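Local atomic coordinates of oligoribonuclease (Colwellia psychrerythraea, PDB entry 6A4D), a protein that probably degrades short RNA oligonucleotides as an exonuclease, hydrolysing them into mononucleotides. Residues Val137-Ile140 with Lys141-Lys145. The protein carries 1 engineered substitution. Numbering follows the deposited sequence.
With 9RC (5'-O-[(S)-hydroxy(4-nitrophenoxy)phosphoryl]thymidine), chain C.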
ATOM      1  N   VAL A 137       4.181   6.546  -3.863  1.00 25.65           N
ATOM      2  CA  VAL A 137       5.023   7.684  -3.901  1.00 26.43           C
ATOM      3  C   VAL A 137       5.075   8.347  -2.474  1.00 30.28           C
ATOM      4  O   VAL A 137       6.104   8.953  -2.074  1.00 25.98           O
ATOM      5  CB  VAL A 137       4.509   8.648  -4.991  1.00 29.34           C
ATOM      6  CG1 VAL A 137       5.184  10.024  -4.900  1.00 33.08           C
ATOM      7  CG2 VAL A 137       4.706   8.017  -6.372  1.00 29.21           C
ATOM      8  N   SER A 138       4.004   8.146  -1.706  1.00 27.48           N
ATOM      9  CA  SER A 138       3.927   8.646  -0.344  1.00 27.78           C
ATOM     10  C   SER A 138       4.817   7.884   0.607  1.00 25.82           C
ATOM     11  O   SER A 138       5.168   8.430   1.614  1.00 25.60           O
ATOM     12  CB  SER A 138       2.498   8.603   0.188  1.00 28.86           C
ATOM     13  OG  SER A 138       1.676   9.327  -0.661  1.00 28.83           O
ATOM     14  N   THR A 139       5.209   6.670   0.279  1.00 24.15           N
ATOM     15  CA  THR A 139       6.292   6.009   1.013  1.00 26.42           C
ATOM     16  C   THR A 139       7.536   6.828   0.905  1.00 24.32           C
ATOM     17  O   THR A 139       8.244   7.017   1.886  1.00 24.07           O
ATOM     18  CB  THR A 139       6.564   4.599   0.442  1.00 28.81           C
ATOM     19  OG1 THR A 139       5.536   3.721   0.918  1.00 29.01           O
ATOM     20  CG2 THR A 139       7.981   4.048   0.759  1.00 29.22           C
ATOM     21  N   ILE A 140       7.796   7.348  -0.284  1.00 28.96           N
ATOM     22  CA  ILE A 140       9.062   8.067  -0.541  1.00 30.28           C
ATOM     23  C   ILE A 140       8.918   9.416   0.108  1.00 29.68           C
ATOM     24  O   ILE A 140       9.854   9.897   0.677  1.00 24.72           O
ATOM     25  CB  ILE A 140       9.392   8.231  -2.047  1.00 32.41           C
ATOM     26  CG1 ILE A 140       9.457   6.836  -2.681  1.00 35.60           C
ATOM     27  CG2 ILE A 140      10.786   8.894  -2.241  1.00 30.51           C
ATOM     28  CD1 ILE A 140       9.080   6.910  -4.109  1.00 43.04           C
ATOM     29  N   LYS A 141       7.714   9.969   0.056  1.00 28.12           N
ATOM     30  CA  LYS A 141       7.442  11.168   0.856  1.00 30.51           C
ATOM     31  C   LYS A 141       7.718  11.042   2.352  1.00 30.87           C
ATOM     32  O   LYS A 141       8.343  11.924   2.956  1.00 29.76           O
ATOM     33  CB  LYS A 141       6.022  11.639   0.632  1.00 30.83           C
ATOM     34  CG  LYS A 141       5.844  13.102   0.998  1.00 30.77           C
ATOM     35  CD  LYS A 141       4.426  13.355   1.478  1.00 33.89           C
ATOM     36  CE  LYS A 141       3.379  12.970   0.439  1.00 30.97           C
ATOM     37  NZ  LYS A 141       3.426  13.856  -0.746  1.00 31.76           N
ATOM     38  N   GLU A 142       7.311   9.929   2.943  1.00 27.00           N
ATOM     39  CA  GLU A 142       7.622   9.709   4.340  1.00 25.99           C
ATOM     40  C   GLU A 142       9.124   9.515   4.596  1.00 29.66           C
ATOM     41  O   GLU A 142       9.588   9.971   5.631  1.00 29.11           O
ATOM     42  CB  GLU A 142       6.824   8.577   4.898  1.00 27.46           C
ATOM     43  CG  GLU A 142       5.292   8.866   4.979  1.00 28.22           C
ATOM     44  CD  GLU A 142       4.967   9.936   6.045  1.00 33.86           C
ATOM     45  OE1 GLU A 142       5.552   9.848   7.138  1.00 36.42           O
ATOM     46  OE2 GLU A 142       4.173  10.884   5.768  1.00 37.35           O
ATOM     47  N   LEU A 143       9.877   8.863   3.695  1.00 25.23           N
ATOM     48  CA  LEU A 143      11.312   8.813   3.827  1.00 26.14           C
ATOM     49  C   LEU A 143      11.930  10.185   3.686  1.00 27.22           C
ATOM     50  O   LEU A 143      12.855  10.526   4.424  1.00 26.59           O
ATOM     51  CB  LEU A 143      11.968   7.774   2.924  1.00 27.34           C
ATOM     52  CG  LEU A 143      11.452   6.340   3.215  1.00 30.42           C
ATOM     53  CD1 LEU A 143      11.807   5.341   2.154  1.00 30.92           C
ATOM     54  CD2 LEU A 143      11.886   5.786   4.564  1.00 33.32           C
ATOM     55  N   ALA A 144      11.434  10.987   2.745  1.00 29.84           N
ATOM     56  CA  ALA A 144      12.036  12.317   2.529  1.00 30.08           C
ATOM     57  C   ALA A 144      11.818  13.216   3.766  1.00 32.13           C
ATOM     58  O   ALA A 144      12.780  13.894   4.220  1.00 26.45           O
ATOM     59  CB  ALA A 144      11.464  12.983   1.312  1.00 29.98           C
ATOM     60  N   LYS A 145      10.580  13.203   4.320  1.00 29.86           N
ATOM     61  CA  LYS A 145      10.305  13.864   5.598  1.00 30.77           C
ATOM     62  C   LYS A 145      11.369  13.666   6.666  1.00 32.30           C
ATOM     63  O   LYS A 145      11.779  14.597   7.336  1.00 33.19           O
ATOM     64  CB  LYS A 145       8.945  13.495   6.148  1.00 32.83           C
ATOM     65  CG  LYS A 145       7.837  14.138   5.339  1.00 33.41           C
ATOM     66  CD  LYS A 145       6.493  13.488   5.547  1.00 38.10           C
ATOM     67  CE  LYS A 145       6.196  13.343   7.018  1.00 43.00           C
ATOM     68  NZ  LYS A 145       4.729  13.304   7.199  1.00 42.40           N
TER
HETATM   69  OAJ 9RC C 201      -6.824   7.146   2.979  1.00 67.83           O
HETATM   70  CAE 9RC C 201      -6.849   8.206   3.609  1.00 62.54           C
HETATM   71  NAI 9RC C 201      -7.200   8.189   4.949  1.00 57.51           N
HETATM   72  CAL 9RC C 201      -7.228   9.380   5.687  1.00 63.76           C
HETATM   73  OAS 9RC C 201      -7.551   9.311   6.878  1.00 65.90           O
HETATM   74  CAT 9RC C 201      -6.884  10.594   5.074  1.00 56.24           C
HETATM   75  CAU 9RC C 201      -6.884  11.807   5.782  1.00 55.79           C
HETATM   76  CAF 9RC C 201      -6.550  10.581   3.731  1.00 56.34           C
HETATM   77  NAB 9RC C 201      -6.538   9.364   3.013  1.00 56.32           N
HETATM   78  CAA 9RC C 201      -6.205   9.310   1.588  1.00 56.33           C
HETATM   79  OAC 9RC C 201      -4.838   9.537   1.367  1.00 53.38           O
HETATM   80  CAD 9RC C 201      -6.895  10.435   0.858  1.00 57.14           C
HETATM   81  CAH 9RC C 201      -6.173  10.407  -0.428  1.00 53.73           C
HETATM   82  OAK 9RC C 201      -6.872   9.533  -1.275  1.00 61.61           O
HETATM   83  CAG 9RC C 201      -4.820   9.829  -0.042  1.00 49.09           C
HETATM   84  CAR 9RC C 201      -3.797  10.902  -0.215  1.00 42.21           C
HETATM   85  OAQ 9RC C 201      -2.595  10.378   0.329  1.00 39.71           O
HETATM   86  PAP 9RC C 201      -1.307  11.291   0.343  1.00 34.48           P
HETATM   87  OAO 9RC C 201      -0.136  10.289   0.786  1.00 38.25           O
HETATM   88  OAN 9RC C 201      -1.492  12.245   1.460  1.00 41.36           O
HETATM   89  OAM 9RC C 201      -1.363  11.838  -1.122  1.00 43.76           O
HETATM   90  CAV 9RC C 201      -0.700  12.707  -1.981  1.00 69.60           C
HETATM   91  CAW 9RC C 201      -1.168  12.833  -3.339  1.00 77.86           C
HETATM   92  CAY 9RC C 201      -0.486  13.677  -4.288  1.00 88.39           C
HETATM   93  CBA 9RC C 201       0.661  14.432  -3.889  1.00 91.46           C
HETATM   94  NBB 9RC C 201       1.426  15.278  -4.676  1.00 95.04           N
HETATM   95  OBD 9RC C 201       1.929  16.740  -4.160  1.00 75.75           O
HETATM   96  OBC 9RC C 201       1.892  14.810  -5.885  1.00106.14           O
HETATM   97  CAZ 9RC C 201       1.064  14.280  -2.558  1.00 78.30           C
HETATM   98  CAX 9RC C 201       0.432  13.448  -1.603  1.00 60.27           C
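Val-137 O accepts a hydrogen bond from Lys-141 N and starts a run of i to i+4 bonds in an alpha helix. Helix 137-147 directly follows strand 134-136, which within this chain is the outermost strand on its side of the RNase H-like exonuclease sheet. Ser-138 to Glu-142, Thr-139 to Leu-143 and Ile-140 to Ala-144 repeat the bond. In the last, Ala-144 N is 2.8 Å from Ile-140 O.

Ser-138 and Lys-141 face the bound nucleotide analogue; Thr-139 OG1 bonds instead to Asn-134 of the second subunit. Ser-138 OG donates to phosphate oxygen OAO of 9RC, at 2.5 Å. Asn-110 also binds this hydroxyl. Lys-141 sits one turn on. Its CG is anti to the backbone N (chi1 -159°), and a bend at chi3 brings CE to 4.2 Å from Ser-138 OG. A second bend, at chi4, sets NZ 3.0 Å from CAZ of the 9RC nitrophenyl ring. NZ also forms a salt bridge with Glu-173. A methionine in its place would probably leave Glu-173 without this positive partner and the nitrophenyl ring without its ammonium neighbour.

Apolar packing is light within the helix. Thr-139 CG2 and Leu-143 CD1 approach to 4.3 Å. Ile-140 packs on Leu-174 and Tyr-177 of helix 163-180. Ile-140 and Leu-143 also meet Leu-143 and Ile-140 of the second subunit, so the helix forms part of the dimer interface.

A second set of charges lies one residue past Lys-141, at Glu-142. Glu-142 joins Lys-145, Arg-146 and Arg-133 of the second subunit, which would probably keep its carboxylate ionised. Glu-142 CG lies beside the backbone N (chi1 -67°), which puts it 3.4 Å from Ser-138 O. Lys-145 NZ meets Glu-142 OE2 at 2.9 Å, on the syn side and 25° out of the carboxylate plane.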